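Local coordinates for uridylate-specific endoribonuclease nsp11 (Prrsv 16244b, PDB 5EYI), which probably cleaves RNA at uridylates, trimming the polyuridine ends made during viral replication and so helping the virus escape host double-stranded RNA sensors, at residues T41-N45 with E46-D50; Y71-P75 with S76-G80; D182-L185 with P186-E189. The protein carries 1 engineered substitution. All coordinates share one frame; numbering follows the deposited sequence.

Interaction 1. Residues T41-N45 with E46-D50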
loop_
_atom_site.group_PDB
_atom_site.type_symbol
_atom_site.label_atom_id
_atom_site.label_comp_id
_atom_site.label_asym_id
_atom_site.label_seq_id
_atom_site.Cartn_x
_atom_site.Cartn_y
_atom_site.Cartn_z
ATOM N N THR A 41 14.172 19.555 25.041
ATOM C CA THR A 41 15.164 20.495 25.537
ATOM C C THR A 41 16.518 20.246 24.881
ATOM O O THR A 41 16.740 19.178 24.302
ATOM C CB THR A 41 15.304 20.365 27.073
ATOM O OG1 THR A 41 16.198 21.366 27.575
ATOM C CG2 THR A 41 15.805 18.964 27.479
ATOM N N THR A 42 17.410 21.236 24.962
ATOM C CA THR A 42 18.821 21.027 24.608
ATOM C C THR A 42 19.708 20.886 25.845
ATOM O O THR A 42 20.921 20.719 25.708
ATOM C CB THR A 42 19.378 22.126 23.679
ATOM O OG1 THR A 42 19.361 23.385 24.346
ATOM C CG2 THR A 42 18.557 22.221 22.423
ATOM N N GLN A 43 19.107 20.919 27.041
ATOM C CA GLN A 43 19.837 20.752 28.297
ATOM C C GLN A 43 19.615 19.354 28.846
ATOM O O GLN A 43 18.478 18.983 29.172
ATOM C CB GLN A 43 19.354 21.770 29.306
ATOM C CG GLN A 43 19.560 23.206 28.852
ATOM C CD GLN A 43 18.844 24.199 29.740
ATOM O OE1 GLN A 43 18.515 23.897 30.886
ATOM N NE2 GLN A 43 18.600 25.394 29.217
ATOM N N ASN A 44 20.688 18.574 28.950
ATOM C CA ASN A 44 20.601 17.233 29.515
ATOM C C ASN A 44 20.574 17.281 31.053
ATOM O O ASN A 44 21.522 16.873 31.733
ATOM C CB ASN A 44 21.743 16.352 28.996
ATOM C CG ASN A 44 21.626 14.910 29.454
ATOM O OD1 ASN A 44 20.553 14.452 29.872
ATOM N ND2 ASN A 44 22.737 14.181 29.389
ATOM N N ASN A 45 19.456 17.753 31.589
ATOM C CA ASN A 45 19.322 17.992 33.008
ATOM C C ASN A 45 18.719 16.775 33.697
ATOM O O ASN A 45 17.535 16.466 33.524
ATOM C CB ASN A 45 18.462 19.227 33.236
ATOM C CG ASN A 45 18.579 19.767 34.641
ATOM O OD1 ASN A 45 18.633 19.011 35.612
ATOM N ND2 ASN A 45 18.617 21.080 34.759
ATOM N N GLU A 46 19.535 16.105 34.503
ATOM C CA GLU A 46 19.100 14.912 35.239
ATOM C C GLU A 46 17.977 15.162 36.254
ATOM O O GLU A 46 17.335 14.222 36.691
ATOM C CB GLU A 46 20.297 14.239 35.918
ATOM C CG GLU A 46 21.187 13.511 34.922
ATOM C CD GLU A 46 22.571 13.202 35.463
ATOM O OE1 GLU A 46 23.333 14.158 35.736
ATOM O OE2 GLU A 46 22.902 12.005 35.591
ATOM N N LYS A 47 17.727 16.420 36.607
ATOM C CA LYS A 47 16.543 16.762 37.395
ATOM C C LYS A 47 15.221 16.590 36.625
ATOM O O LYS A 47 14.160 16.613 37.243
ATOM C CB LYS A 47 16.642 18.190 37.946
ATOM C CG LYS A 47 17.803 18.382 38.906
ATOM C CD LYS A 47 17.808 19.759 39.553
ATOM C CE LYS A 47 18.210 20.852 38.577
ATOM N NZ LYS A 47 18.867 21.986 39.288
ATOM N N TRP A 48 15.280 16.443 35.298
ATOM C CA TRP A 48 14.092 16.229 34.464
ATOM C C TRP A 48 14.082 14.791 33.946
ATOM O O TRP A 48 14.594 14.524 32.863
ATOM C CB TRP A 48 14.073 17.233 33.300
ATOM C CG TRP A 48 14.332 18.654 33.725
ATOM C CD1 TRP A 48 14.080 19.216 34.953
ATOM C CD2 TRP A 48 14.888 19.694 32.920
ATOM N NE1 TRP A 48 14.464 20.531 34.960
ATOM C CE2 TRP A 48 14.964 20.854 33.726
ATOM C CE3 TRP A 48 15.342 19.760 31.594
ATOM C CZ2 TRP A 48 15.461 22.066 33.245
ATOM C CZ3 TRP A 48 15.844 20.973 31.119
ATOM C CH2 TRP A 48 15.898 22.106 31.945
ATOM N N PRO A 49 13.485 13.855 34.715
ATOM C CA PRO A 49 13.643 12.435 34.382
ATOM C C PRO A 49 12.986 11.982 33.089
ATOM O O PRO A 49 13.426 10.995 32.512
ATOM C CB PRO A 49 13.024 11.712 35.588
ATOM C CG PRO A 49 12.063 12.690 36.162
ATOM C CD PRO A 49 12.651 14.047 35.918
ATOM N N ASP A 50 11.933 12.664 32.651
ATOM C CA ASP A 50 11.325 12.387 31.352
ATOM C C ASP A 50 11.679 13.558 30.456
ATOM O O ASP A 50 11.150 14.656 30.608
ATOM C CB ASP A 50 9.821 12.189 31.497
ATOM C CG ASP A 50 9.491 11.103 32.506
ATOM O OD1 ASP A 50 9.714 9.919 32.195
ATOM O OD2 ASP A 50 9.047 11.431 33.627
HETATM O O HOH W 1 22.142 17.006 35.119
#
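Asn45 lies over one face of the Trp48 indole, and this pair carries the contact. Asn45 CB sits 3.6 Å from the centroid of the Trp48 six-membered ring, almost straight above the plane, which makes a CH-pi contact. The amide continues over the same ring. Its plane is 26° from that of the indole, and Asn45 ND2 lies 3.6 Å from Trp48 CZ2. Asn45 CG points away from its own N (chi1 -164°), and this directs the amide over the benzene part of the indole. The same amide also holds the backbone. Lys47 N donates to Asn45 OD1 at 2.9 Å, which makes an Asx turn. The main chain closes a type I beta turn from Asn45 to Trp48, with Trp48 N bonded to Asn45 O at 2.9 Å.

Thr41 and Gln43 meet the far end of the indole. Thr41 OG1 lies at its edge, 3.6 Å from Trp48 CZ3. That hydroxyl also accepts from Gln43 N at 3.0 Å, forming an ST turn, and it is bonded to Asp22. Gln43 OE1 approaches Trp48 CH2 obliquely, at 3.3 Å. A water accepts from Glu46 N and donates to Glu46 OE1.

Residues 42-50 form the loop from strand 39-41 to strand 51-55 of the N-terminal domain. Trp48 is buried there, also touching Pro21 and Ala34. Asn45 thus does two jobs: its oxygen ties down the turn, while its CB and amide face pack on the indole. The turn and the seating of the tryptophan are therefore coupled.

Interaction 2. Residues Y71-P75 with S76-G80; sequences YMVGP and SVFLG
Phe78 N donates to Tyr71 O at 2.7 Å, the shortest hydrogen bond between the two strands. It is nearly straight, with an N-H...O angle of 171°. Tyr71 O also receives a CA-H...O contact from Val77 CA. The return bond, Tyr71 N to Phe78 O, is 3.0 Å, and Tyr71 and Phe78 form an antiparallel hydrogen-bonded pair.

Their side chains share one face of the sheet. Phe78 CB sits over a face of the Tyr71 ring, 3.7 Å from its centroid. The ring planes differ by only 23°, but the rings are displaced laterally so far that little of one lies over the other. Tyr71 CG stands between its backbone N and carbonyl carbon (chi1 65°), which swings the ring toward the Phe78 side. Val73 CB touches Phe78 CE1 at 4.0 Å.

This is a beta hairpin of strands 71-73 and 76-78 in the N-terminal domain. It closes with a type II' turn, Val73 to Ser76, in which Gly74 takes a positive phi. Val73 N bonds Ser76 O at 3.0 Å, and the bond back from Ser76 N to Val73 O is weak. Strand 6-7 extends the sheet beyond 71-73.

On the other face Met72 meets Val77, with Met72 CG 3.9 Å from Val77 CG2. Val77 also packs on helix 109-112. The Tyr71 hydroxyl is hydrogen-bonded to a bound 2-(2-methoxyethoxy)ethanol, probably from the crystallisation liquor.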
loop_
_atom_site.group_PDB
_atom_site.type_symbol
_atom_site.label_atom_id
_atom_site.label_comp_id
_atom_site.label_asym_id
_atom_site.label_seq_id
_atom_site.Cartn_x
_atom_site.Cartn_y
_atom_site.Cartn_z
ATOM N N TYR A 71 15.226 21.345 10.802
ATOM C CA TYR A 71 15.609 21.667 12.172
ATOM C C TYR A 71 15.509 23.142 12.417
ATOM O O TYR A 71 15.393 23.930 11.482
ATOM C CB TYR A 71 17.027 21.159 12.480
ATOM C CG TYR A 71 18.137 21.826 11.686
ATOM C CD1 TYR A 71 18.868 22.884 12.226
ATOM C CD2 TYR A 71 18.463 21.399 10.402
ATOM C CE1 TYR A 71 19.881 23.506 11.508
ATOM C CE2 TYR A 71 19.478 22.014 9.670
ATOM C CZ TYR A 71 20.188 23.064 10.238
ATOM O OH TYR A 71 21.192 23.678 9.534
ATOM N N MET A 72 15.568 23.500 13.690
ATOM C CA MET A 72 15.513 24.886 14.119
ATOM C C MET A 72 16.720 25.264 14.966
ATOM O O MET A 72 17.252 24.443 15.724
ATOM C CB MET A 72 14.221 25.146 14.899
ATOM C CG MET A 72 12.978 24.897 14.060
ATOM S SD MET A 72 11.427 25.440 14.806
ATOM C CE MET A 72 11.654 27.213 14.923
ATOM N N VAL A 73 17.164 26.506 14.797
ATOM C CA VAL A 73 18.106 27.138 15.703
ATOM C C VAL A 73 17.437 28.441 16.079
ATOM O O VAL A 73 17.273 29.329 15.239
ATOM C CB VAL A 73 19.475 27.406 15.048
ATOM C CG1 VAL A 73 20.425 28.070 16.050
ATOM C CG2 VAL A 73 20.065 26.115 14.499
ATOM N N GLY A 74 17.008 28.544 17.331
ATOM C CA GLY A 74 16.189 29.665 17.756
ATOM C C GLY A 74 14.882 29.620 16.983
ATOM O O GLY A 74 14.349 28.531 16.729
ATOM N N PRO A 75 14.375 30.790 16.561
ATOM C CA PRO A 75 13.114 30.808 15.830
ATOM C C PRO A 75 13.228 30.472 14.330
ATOM O O PRO A 75 12.201 30.402 13.656
ATOM C CB PRO A 75 12.627 32.244 16.036
ATOM C CG PRO A 75 13.877 33.040 16.121
ATOM C CD PRO A 75 14.928 32.146 16.729
ATOM N N SER A 76 14.442 30.255 13.815
ATOM C CA SER A 76 14.638 29.976 12.392
ATOM C C SER A 76 14.593 28.482 12.103
ATOM O O SER A 76 15.150 27.672 12.853
ATOM C CB SER A 76 15.974 30.537 11.916
ATOM O OG SER A 76 16.036 31.931 12.162
ATOM N N VAL A 77 13.929 28.149 10.997
ATOM C CA VAL A 77 13.819 26.792 10.499
ATOM C C VAL A 77 14.803 26.636 9.349
ATOM O O VAL A 77 14.895 27.510 8.479
ATOM C CB VAL A 77 12.394 26.511 9.974
ATOM C CG1 VAL A 77 12.279 25.096 9.431
ATOM C CG2 VAL A 77 11.361 26.742 11.068
ATOM N N PHE A 78 15.516 25.516 9.336
ATOM C CA PHE A 78 16.450 25.200 8.264
ATOM C C PHE A 78 16.089 23.867 7.634
ATOM O O PHE A 78 15.599 22.947 8.311
ATOM C CB PHE A 78 17.881 25.177 8.799
ATOM C CG PHE A 78 18.309 26.487 9.388
ATOM C CD1 PHE A 78 18.065 26.774 10.725
ATOM C CD2 PHE A 78 18.903 27.460 8.589
ATOM C CE1 PHE A 78 18.433 27.999 11.267
ATOM C CE2 PHE A 78 19.272 28.693 9.123
ATOM C CZ PHE A 78 19.039 28.964 10.467
ATOM N N LEU A 79 16.332 23.785 6.332
ATOM C CA LEU A 79 16.193 22.545 5.579
ATOM C C LEU A 79 17.230 21.522 6.021
ATOM O O LEU A 79 18.363 21.875 6.328
ATOM C CB LEU A 79 16.357 22.805 4.074
ATOM C CG LEU A 79 15.127 23.161 3.223
ATOM C CD1 LEU A 79 13.966 23.743 4.011
ATOM C CD2 LEU A 79 15.502 24.076 2.074
ATOM N N GLY A 80 16.827 20.258 6.042
ATOM C CA GLY A 80 17.755 19.167 6.211
ATOM C C GLY A 80 18.573 18.981 4.939
ATOM O O GLY A 80 18.113 19.295 3.831
#

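Interaction 3. Residues D182-L185 with P186-E189; sequences DVYL and PDLE
The CB-CG-CD edge of Pro186 packs over one face of the Tyr184 ring. Pro186 CD stands directly over the ring centre, 3.5 Å from the centroid and 2° off the normal. This is a CH-pi contact of a proline on a tyrosine two residues earlier. Pro186 CG reaches farther out, 3.5 Å from Tyr184 CZ. A chi1 of -177° carries the Tyr184 ring away from its N and alongside the next peptide, where the proline meets it. The two side chains run roughly perpendicular to each other.

Asp187 takes the ring edge. Asp187 OD1 is near the ring plane, 3.9 Å from Tyr184 CD1, and the carboxylate plane is turned 79° from the ring. The other oxygen, OD2, is bridged by a water to Tyr184 N. The Tyr184 hydroxyl is bonded to Asp119.

Residues 186-189 have helical backbone angles, in the loop between strands 173-180 and 198-205 of the NendoU domain. Asp187 N donates to Tyr184 O at 2.9 Å, and Leu188 N to Leu185 O at 3.0 Å. Both bonds link residues three apart.

Away from the tyrosine, Val183 and Leu188 meet branch to branch, Val183 CG2 touching Leu188 CD1 at 3.8 Å. Leu185 points away from 186-189 as a whole, though its CB touches Pro186 CD at 3.6 Å. Its side chain also packs on His147 and on Val125 of helix 120-128. The same helix meets Tyr184 through Arg121 and Glu122, and Glu122 also accepts from Leu185 N.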
loop_
_atom_site.group_PDB
_atom_site.type_symbol
_atom_site.label_atom_id
_atom_site.label_comp_id
_atom_site.label_asym_id
_atom_site.label_seq_id
_atom_site.Cartn_x
_atom_site.Cartn_y
_atom_site.Cartn_z
ATOM N N ASP A 182 7.011 16.080 2.814
ATOM C CA ASP A 182 8.222 16.655 2.224
ATOM C C ASP A 182 9.473 15.796 2.448
ATOM O O ASP A 182 10.596 16.314 2.462
ATOM C CB ASP A 182 8.436 18.089 2.711
ATOM C CG ASP A 182 8.787 18.183 4.177
ATOM O OD1 ASP A 182 9.034 17.141 4.830
ATOM O OD2 ASP A 182 8.830 19.326 4.669
ATOM N N VAL A 183 9.282 14.485 2.603
ATOM C CA VAL A 183 10.412 13.590 2.807
ATOM C C VAL A 183 11.326 13.590 1.577
ATOM O O VAL A 183 10.859 13.731 0.442
ATOM C CB VAL A 183 9.991 12.135 3.125
ATOM C CG1 VAL A 183 9.087 12.095 4.347
ATOM C CG2 VAL A 183 9.316 11.469 1.937
ATOM N N TYR A 184 12.619 13.428 1.823
ATOM C CA TYR A 184 13.611 13.268 0.768
ATOM C C TYR A 184 13.314 11.985 -0.000
ATOM O O TYR A 184 13.496 10.898 0.538
ATOM C CB TYR A 184 15.012 13.223 1.380
ATOM C CG TYR A 184 16.139 13.134 0.380
ATOM C CD1 TYR A 184 17.071 12.099 0.437
ATOM C CD2 TYR A 184 16.267 14.075 -0.634
ATOM C CE1 TYR A 184 18.109 12.017 -0.482
ATOM C CE2 TYR A 184 17.307 14.001 -1.554
ATOM C CZ TYR A 184 18.228 12.976 -1.466
ATOM O OH TYR A 184 19.248 12.898 -2.383
ATOM N N LEU A 185 12.828 12.120 -1.236
ATOM C CA LEU A 185 12.266 10.980 -1.980
ATOM C C LEU A 185 13.195 9.761 -2.162
ATOM O O LEU A 185 12.705 8.619 -2.203
ATOM C CB LEU A 185 11.714 11.410 -3.347
ATOM C CG LEU A 185 10.541 12.406 -3.383
ATOM C CD1 LEU A 185 10.195 12.740 -4.826
ATOM C CD2 LEU A 185 9.318 11.834 -2.686
ATOM N N PRO A 186 14.520 9.985 -2.269
ATOM C CA PRO A 186 15.396 8.810 -2.315
ATOM C C PRO A 186 15.359 7.917 -1.067
ATOM O O PRO A 186 15.640 6.727 -1.200
ATOM C CB PRO A 186 16.782 9.413 -2.563
ATOM C CG PRO A 186 16.477 10.632 -3.372
ATOM C CD PRO A 186 15.231 11.192 -2.724
ATOM N N ASP A 187 14.963 8.451 0.098
ATOM C CA ASP A 187 14.707 7.605 1.292
ATOM C C ASP A 187 13.625 6.554 1.093
ATOM O O ASP A 187 13.581 5.568 1.830
ATOM C CB ASP A 187 14.276 8.439 2.514
ATOM C CG ASP A 187 15.376 9.312 3.064
ATOM O OD1 ASP A 187 16.577 9.084 2.786
ATOM O OD2 ASP A 187 15.023 10.243 3.806
ATOM N N LEU A 188 12.718 6.795 0.152
ATOM C CA LEU A 188 11.649 5.854 -0.154
ATOM C C LEU A 188 11.945 4.862 -1.283
ATOM O O LEU A 188 11.161 3.941 -1.461
ATOM C CB LEU A 188 10.365 6.617 -0.499
ATOM C CG LEU A 188 9.928 7.752 0.436
ATOM C CD1 LEU A 188 8.608 8.327 -0.050
ATOM C CD2 LEU A 188 9.809 7.278 1.875
ATOM N N GLU A 189 13.036 5.056 -2.039
ATOM C CA GLU A 189 13.413 4.204 -3.202
ATOM C C GLU A 189 13.264 2.708 -2.952
ATOM O O GLU A 189 12.718 1.988 -3.785
ATOM C CB GLU A 189 14.873 4.448 -3.623
ATOM C CG GLU A 189 15.111 5.581 -4.613
ATOM C CD GLU A 189 16.595 5.971 -4.751
ATOM O OE1 GLU A 189 17.435 5.569 -3.901
ATOM O OE2 GLU A 189 16.935 6.704 -5.712
HETATM O O HOH W 2 13.541 12.634 4.258
#

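In the fold
The three contacts follow one another along the chain and none touches another. Interactions 1 and 2 both belong to the N-terminal domain. Their centres are about 21 Å apart and their nearest atoms about 7 Å. Interaction 3 belongs to the NendoU domain. It comes within about 7 Å of interaction 2 at the nearest atoms, but its centre is about 32 Å from that of interaction 1, across the chain's centre. Interaction 3 alone lies near the predicted active site: the Leu185 side chain is about 8 Å from that of His146 and about 12 Å from that of His131. Interaction 2 instead contributes Tyr71 and Val73 to the pocket of the bound 2-(2-methoxyethoxy)ethanol.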